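Local coordinates for protein myosin IE heavy chain (Dictyostelium discoideum, PDB 1LKX) that binds actin and, through the motor domain held in this chain, hydrolyses ATP in an actin-activated way, and may help move membranes relative to actin, at residues R188-E196 with E227-F235; L274-A282 with V294-A305. All coordinates share one frame; numbering follows the deposited sequence.

Contact 1 (R188-E196 with E227-F235); sequences RVVGRTQGE and EYLKKSGCF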
# COMPACT_ATOMS: atom_id res chain seq x y z
N ARG A 188 -6.14 12.70 8.15
CA ARG A 188 -7.43 12.64 7.47
C ARG A 188 -8.60 12.70 8.43
O ARG A 188 -9.71 13.01 8.04
CB ARG A 188 -7.54 11.36 6.64
CG ARG A 188 -8.94 11.06 6.12
CD ARG A 188 -8.91 9.97 5.06
NE ARG A 188 -8.01 10.37 3.98
CZ ARG A 188 -8.31 11.27 3.04
NH1 ARG A 188 -7.41 11.57 2.13
NH2 ARG A 188 -9.50 11.84 3.00
N VAL A 189 -8.35 12.40 9.70
CA VAL A 189 -9.42 12.44 10.68
C VAL A 189 -9.90 13.84 11.03
O VAL A 189 -11.10 14.09 11.17
CB VAL A 189 -9.01 11.78 11.99
CG1 VAL A 189 -10.17 11.80 12.95
CG2 VAL A 189 -8.57 10.37 11.73
N VAL A 190 -8.97 14.77 11.18
CA VAL A 190 -9.31 16.12 11.56
C VAL A 190 -9.55 17.05 10.39
O VAL A 190 -10.28 18.02 10.53
CB VAL A 190 -8.21 16.73 12.47
CG1 VAL A 190 -8.02 15.85 13.69
CG2 VAL A 190 -6.89 16.87 11.70
N GLY A 191 -8.94 16.75 9.25
CA GLY A 191 -9.11 17.61 8.08
C GLY A 191 -8.80 16.91 6.78
O GLY A 191 -7.92 16.04 6.71
N ARG A 192 -9.51 17.29 5.73
CA ARG A 192 -9.31 16.66 4.43
C ARG A 192 -9.80 17.57 3.29
O ARG A 192 -10.50 18.55 3.54
CB ARG A 192 -10.08 15.34 4.39
CG ARG A 192 -11.55 15.51 4.69
CD ARG A 192 -12.18 14.19 5.06
NE ARG A 192 -12.94 14.27 6.30
CZ ARG A 192 -12.43 14.63 7.47
NH1 ARG A 192 -11.16 14.95 7.57
NH2 ARG A 192 -13.19 14.65 8.55
N THR A 193 -9.42 17.24 2.06
CA THR A 193 -9.85 18.00 0.89
C THR A 193 -11.37 18.02 0.84
O THR A 193 -12.02 16.99 1.01
CB THR A 193 -9.36 17.35 -0.41
OG1 THR A 193 -7.94 17.32 -0.43
CG2 THR A 193 -9.86 18.12 -1.61
N GLN A 194 -11.95 19.19 0.60
CA GLN A 194 -13.39 19.32 0.53
C GLN A 194 -13.81 18.35 -0.55
O GLN A 194 -13.09 18.17 -1.54
CB GLN A 194 -13.78 20.75 0.14
CG GLN A 194 -12.70 21.80 0.42
CD GLN A 194 -11.47 21.67 -0.52
OE1 GLN A 194 -10.60 20.80 -0.33
NE2 GLN A 194 -11.41 22.54 -1.54
N GLY A 195 -14.97 17.72 -0.37
CA GLY A 195 -15.44 16.76 -1.34
C GLY A 195 -15.06 15.37 -0.89
O GLY A 195 -15.80 14.42 -1.08
N GLU A 196 -13.88 15.25 -0.30
CA GLU A 196 -13.43 13.97 0.19
C GLU A 196 -14.19 13.60 1.46
O GLU A 196 -15.08 14.33 1.90
CB GLU A 196 -11.91 13.97 0.43
CG GLU A 196 -11.11 13.76 -0.87
CD GLU A 196 -9.60 13.58 -0.64
OE1 GLU A 196 -9.23 12.88 0.33
OE2 GLU A 196 -8.80 14.13 -1.44
N GLU A 227 -18.27 18.13 13.76
CA GLU A 227 -17.29 19.03 13.16
C GLU A 227 -16.35 18.35 12.16
O GLU A 227 -16.36 18.65 10.97
CB GLU A 227 -16.49 19.71 14.26
CG GLU A 227 -15.43 20.65 13.74
CD GLU A 227 -15.95 21.56 12.64
OE1 GLU A 227 -17.11 22.02 12.76
OE2 GLU A 227 -15.21 21.81 11.66
N TYR A 228 -15.52 17.45 12.67
CA TYR A 228 -14.58 16.75 11.82
C TYR A 228 -15.22 16.22 10.55
O TYR A 228 -14.67 16.39 9.46
CB TYR A 228 -13.92 15.61 12.59
CG TYR A 228 -12.97 16.05 13.68
CD1 TYR A 228 -12.25 17.24 13.56
CD2 TYR A 228 -12.75 15.25 14.80
CE1 TYR A 228 -11.33 17.62 14.54
CE2 TYR A 228 -11.84 15.62 15.77
CZ TYR A 228 -11.13 16.80 15.64
OH TYR A 228 -10.23 17.17 16.62
N LEU A 229 -16.38 15.59 10.67
CA LEU A 229 -17.05 15.04 9.49
C LEU A 229 -17.70 16.10 8.60
O LEU A 229 -17.73 15.97 7.38
CB LEU A 229 -18.11 14.02 9.90
CG LEU A 229 -17.61 12.83 10.72
CD1 LEU A 229 -18.73 11.82 10.87
CD2 LEU A 229 -16.42 12.20 10.05
N LYS A 230 -18.21 17.15 9.21
CA LYS A 230 -18.87 18.20 8.46
C LYS A 230 -17.93 18.99 7.54
O LYS A 230 -18.31 19.35 6.44
CB LYS A 230 -19.55 19.16 9.44
CG LYS A 230 -20.48 20.17 8.80
CD LYS A 230 -20.95 21.18 9.82
CE LYS A 230 -22.11 21.99 9.29
NZ LYS A 230 -23.34 21.15 9.08
N LYS A 231 -16.71 19.25 7.99
CA LYS A 231 -15.73 20.03 7.24
C LYS A 231 -15.67 19.76 5.74
O LYS A 231 -15.98 20.63 4.93
CB LYS A 231 -14.32 19.82 7.82
CG LYS A 231 -14.26 19.99 9.32
CD LYS A 231 -12.87 19.73 9.87
CE LYS A 231 -11.92 20.86 9.53
NZ LYS A 231 -10.54 20.65 10.08
N SER A 232 -15.25 18.56 5.36
CA SER A 232 -15.12 18.20 3.95
C SER A 232 -16.44 18.19 3.21
O SER A 232 -16.50 17.92 2.01
CB SER A 232 -14.45 16.83 3.82
OG SER A 232 -15.20 15.82 4.47
N GLY A 233 -17.51 18.49 3.94
CA GLY A 233 -18.83 18.51 3.33
C GLY A 233 -19.10 17.39 2.34
O GLY A 233 -19.18 17.61 1.14
N CYS A 234 -19.23 16.17 2.86
CA CYS A 234 -19.50 14.99 2.05
C CYS A 234 -19.77 13.87 3.03
O CYS A 234 -18.89 13.51 3.83
CB CYS A 234 -18.30 14.65 1.18
SG CYS A 234 -18.57 13.16 0.18
N PHE A 235 -20.97 13.30 2.97
CA PHE A 235 -21.33 12.26 3.91
C PHE A 235 -21.83 10.96 3.29
O PHE A 235 -22.00 9.97 4.00
CB PHE A 235 -22.39 12.79 4.87
CG PHE A 235 -22.22 14.25 5.21
CD1 PHE A 235 -22.55 15.23 4.29
CD2 PHE A 235 -21.66 14.63 6.42
CE1 PHE A 235 -22.33 16.57 4.56
CE2 PHE A 235 -21.44 15.97 6.70
CZ PHE A 235 -21.77 16.94 5.76

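Contact 2 (L274-A282 with V294-A305); sequences LHIGNITFA and VKVSDTKSLAAA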
# COMPACT_ATOMS: atom_id res chain seq x y z
N LEU A 274 -15.08 11.82 17.86
CA LEU A 274 -16.14 12.61 17.27
C LEU A 274 -16.53 13.77 18.18
O LEU A 274 -16.78 14.88 17.71
CB LEU A 274 -17.37 11.75 16.99
CG LEU A 274 -17.27 10.81 15.80
CD1 LEU A 274 -18.64 10.20 15.54
CD2 LEU A 274 -16.79 11.58 14.61
N HIS A 275 -16.60 13.52 19.48
CA HIS A 275 -16.94 14.57 20.42
C HIS A 275 -15.80 15.57 20.51
O HIS A 275 -16.03 16.77 20.46
CB HIS A 275 -17.26 13.97 21.79
CG HIS A 275 -18.62 13.35 21.86
ND1 HIS A 275 -18.88 12.21 22.59
CD2 HIS A 275 -19.79 13.70 21.28
CE1 HIS A 275 -20.16 11.89 22.46
NE2 HIS A 275 -20.73 12.77 21.67
N ILE A 276 -14.57 15.07 20.61
CA ILE A 276 -13.41 15.96 20.70
C ILE A 276 -13.47 17.00 19.58
O ILE A 276 -13.13 18.17 19.77
CB ILE A 276 -12.09 15.17 20.57
CG1 ILE A 276 -11.91 14.24 21.77
CG2 ILE A 276 -10.92 16.13 20.47
CD1 ILE A 276 -10.67 13.36 21.70
N GLY A 277 -13.90 16.57 18.40
CA GLY A 277 -13.97 17.47 17.27
C GLY A 277 -14.95 18.61 17.42
O GLY A 277 -14.88 19.59 16.67
N ASN A 278 -15.86 18.49 18.37
CA ASN A 278 -16.84 19.54 18.57
C ASN A 278 -16.51 20.47 19.71
O ASN A 278 -17.30 21.34 20.07
CB ASN A 278 -18.22 18.91 18.77
CG ASN A 278 -18.74 18.26 17.51
OD1 ASN A 278 -19.88 17.78 17.47
ND2 ASN A 278 -17.92 18.24 16.48
N ILE A 279 -15.32 20.31 20.29
CA ILE A 279 -14.92 21.18 21.38
C ILE A 279 -14.48 22.53 20.84
O ILE A 279 -13.53 22.62 20.06
CB ILE A 279 -13.77 20.58 22.19
CG1 ILE A 279 -14.26 19.38 23.00
CG2 ILE A 279 -13.17 21.64 23.10
CD1 ILE A 279 -13.20 18.78 23.87
N THR A 280 -15.17 23.58 21.25
CA THR A 280 -14.84 24.93 20.83
C THR A 280 -14.11 25.64 21.96
O THR A 280 -14.19 25.23 23.12
CB THR A 280 -16.11 25.71 20.44
OG1 THR A 280 -17.04 25.69 21.53
CG2 THR A 280 -16.76 25.10 19.22
N PHE A 281 -13.39 26.71 21.64
CA PHE A 281 -12.65 27.45 22.64
C PHE A 281 -13.03 28.93 22.70
O PHE A 281 -13.33 29.56 21.69
CB PHE A 281 -11.16 27.31 22.38
CG PHE A 281 -10.66 25.91 22.50
CD1 PHE A 281 -10.63 25.28 23.74
CD2 PHE A 281 -10.20 25.22 21.39
CE1 PHE A 281 -10.15 23.98 23.86
CE2 PHE A 281 -9.73 23.92 21.51
CZ PHE A 281 -9.70 23.30 22.74
N ALA A 282 -13.02 29.47 23.91
CA ALA A 282 -13.38 30.86 24.13
C ALA A 282 -12.28 31.63 24.85
O ALA A 282 -11.47 31.05 25.58
CB ALA A 282 -14.67 30.95 24.92
N VAL A 294 -7.56 30.77 27.74
CA VAL A 294 -8.61 30.31 26.84
C VAL A 294 -9.39 29.21 27.53
O VAL A 294 -8.82 28.44 28.29
CB VAL A 294 -8.02 29.75 25.54
CG1 VAL A 294 -9.13 29.26 24.65
CG2 VAL A 294 -7.21 30.81 24.83
N LYS A 295 -10.69 29.15 27.28
CA LYS A 295 -11.49 28.11 27.91
C LYS A 295 -12.46 27.44 26.94
O LYS A 295 -12.76 27.98 25.88
CB LYS A 295 -12.26 28.70 29.10
CG LYS A 295 -13.14 27.69 29.85
CD LYS A 295 -12.44 26.34 30.10
CE LYS A 295 -11.17 26.48 30.95
NZ LYS A 295 -10.48 25.17 31.15
N VAL A 296 -12.92 26.25 27.31
CA VAL A 296 -13.85 25.49 26.49
C VAL A 296 -15.24 26.11 26.48
O VAL A 296 -15.76 26.48 27.53
CB VAL A 296 -13.96 24.05 27.00
CG1 VAL A 296 -14.84 23.24 26.07
CG2 VAL A 296 -12.58 23.44 27.12
N SER A 297 -15.84 26.21 25.30
CA SER A 297 -17.17 26.77 25.15
C SER A 297 -18.20 25.65 25.14
O SER A 297 -18.99 25.51 26.07
CB SER A 297 -17.29 27.55 23.85
OG SER A 297 -16.28 28.54 23.76
N ASP A 298 -18.17 24.85 24.07
CA ASP A 298 -19.08 23.72 23.92
C ASP A 298 -18.74 22.68 24.96
O ASP A 298 -18.33 21.56 24.64
CB ASP A 298 -18.95 23.14 22.52
CG ASP A 298 -19.93 22.00 22.26
OD1 ASP A 298 -20.04 21.56 21.09
OD2 ASP A 298 -20.58 21.55 23.23
N THR A 299 -18.92 23.06 26.22
CA THR A 299 -18.62 22.21 27.35
C THR A 299 -19.27 20.83 27.32
O THR A 299 -18.62 19.83 27.63
CB THR A 299 -19.02 22.90 28.66
OG1 THR A 299 -20.42 23.20 28.63
CG2 THR A 299 -18.25 24.20 28.82
N LYS A 300 -20.54 20.76 26.93
CA LYS A 300 -21.21 19.47 26.90
C LYS A 300 -20.45 18.45 26.04
O LYS A 300 -20.42 17.25 26.35
CB LYS A 300 -22.66 19.64 26.40
CG LYS A 300 -22.82 19.99 24.94
CD LYS A 300 -22.92 18.74 24.07
CE LYS A 300 -23.22 19.09 22.63
NZ LYS A 300 -23.47 17.86 21.84
N SER A 301 -19.81 18.91 24.96
CA SER A 301 -19.04 18.00 24.12
C SER A 301 -17.81 17.54 24.88
O SER A 301 -17.46 16.36 24.85
CB SER A 301 -18.63 18.69 22.82
OG SER A 301 -19.69 18.67 21.88
N LEU A 302 -17.15 18.49 25.56
CA LEU A 302 -15.95 18.19 26.35
C LEU A 302 -16.31 17.20 27.45
O LEU A 302 -15.46 16.44 27.91
CB LEU A 302 -15.39 19.48 26.95
CG LEU A 302 -14.16 19.50 27.87
CD1 LEU A 302 -14.54 19.05 29.26
CD2 LEU A 302 -13.06 18.64 27.31
N ALA A 303 -17.57 17.22 27.86
CA ALA A 303 -18.05 16.32 28.90
C ALA A 303 -18.27 14.94 28.30
O ALA A 303 -17.94 13.93 28.91
CB ALA A 303 -19.35 16.85 29.47
N ALA A 304 -18.85 14.91 27.11
CA ALA A 304 -19.12 13.67 26.41
C ALA A 304 -17.82 12.96 26.03
O ALA A 304 -17.70 11.74 26.15
CB ALA A 304 -19.94 13.96 25.16
N ALA A 305 -16.84 13.74 25.60
CA ALA A 305 -15.53 13.22 25.21
C ALA A 305 -14.84 12.54 26.38
O ALA A 305 -14.34 11.42 26.26
CB ALA A 305 -14.67 14.34 24.66

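Contact 1 (R188-E196 with E227-F235)
Tyr228 runs beside Val190, both side chains heading in one direction. The CA of Val190 sits over one face of the ring in a CH-pi contact, 4.2 Å from the ring centroid. CG1 of Val190 reaches farther out, 3.8 Å from Tyr228 CZ. The phenol oxygen turns elsewhere, to a hydrogen bond with Asp350. Three residues on, Lys231 NZ donates to Val190 O at 2.7 Å, tilted 25° from the carbonyl plane. Its chain bends at chi3 (73°), which brings the ammonium back to that carbonyl.

Ser232 has the most surface buried by the contact. Its carbonyl takes Gly195 N at 2.8 Å, on a lone pair and nearly straight (168°). Its OG donates to Glu196 O at 3.0 Å from above the carbonyl plane, and the aliphatic part of Arg192 packs on its CB. The carbonyl and the hydroxyl of Ser232 thus both bond to the type II turn Thr193-Glu196, in which positive phi at Gly195 suits glycine. Gly233 departs from helical backbone angles, also with positive phi. Cys234 then sets its CB beside Glu196 O.

Within the loop, Arg188 grips Glu196 OE1 end-on with NH1 and NH2 in a salt bridge. This loop of the motor domain follows strand 174-182, an outermost strand of the seven-stranded mixed sheet, and lies against helix 227-231. Helix 342-372 packs on Val190 and Tyr228, helix 200-206 on Val189 and Leu229, and helix 260-276 on Val189 and Tyr228.

Contact 2 (L274-A282 with V294-A305)
His275 lays its imidazole against Ala304, whose CB stands over one ring face in a CH-pi contact. That methyl is 3.4 Å from the ring centroid and 17° off the normal, shifted toward the ND1 and CE1 rim. CG of His275 is anti to its carbonyl carbon (chi1 -77°), and this swings the ring over the helix that starts at Thr299. His275 CB meets Ala305 CB at 3.9 Å, while NE2 bonds to Gly218 O. With an alanine in place of His275, the Ala304 methyl would probably lose the ring it packs on, and Gly218 O its imidazole donor.

Ile279 fills the angle between this helix and the strand before it. Its CG2 branch meets Val296 CG1 at 3.8 Å. Its CD1 end, on the other branch, lies against Leu302 CD2 and CB.

The strands form a beta hairpin, and the chain passes from its second strand through Ser297 and Asp298, an inverse gamma turn centred on Asp298, into helix 299-309. Phe281 and Val296 are a non-hydrogen-bonded pair with side chains on one face. Ala282 and Lys295 are a hydrogen-bonded pair with side chains on the other.

Ala282 O takes Lys295 N at 2.7 Å, in the carbonyl plane. The return bond, Ala282 N to Lys295 O, is modelled too short for its length to be trusted. The Ala282 methyl also lies against Ser297 OG. Beyond the paired residues, Thr280 O accepts Ser297 N at 2.9 Å, and its OG1 accepts Asp298 N. Asp298 in turn N-caps the helix, with OD2 taking Ser301 N at 3.2 Å.

Both segments of contact 1 precede those of contact 2 in the sequence. Their centres lie 18 Å apart, and they meet directly at the start of helix 227-231. There Tyr228 CE2 packs on Gly277 CA at 3.2 Å, and Tyr228 OH comes within 4.0 Å of Ile276 CG2. Helix 342-372 passes both: Ala353 touches Tyr228, while Arg349 and Leu352 touch Ile276. Contact 1 is the nearer to the nucleotide. The side chain of Glu196 is about 9 Å from the bound vanadate and about 12 Å from ADP. It is also about 9 Å from the side chain of Ser103 in the ATP-binding loop. Contact 2 is structural packing away from these sites.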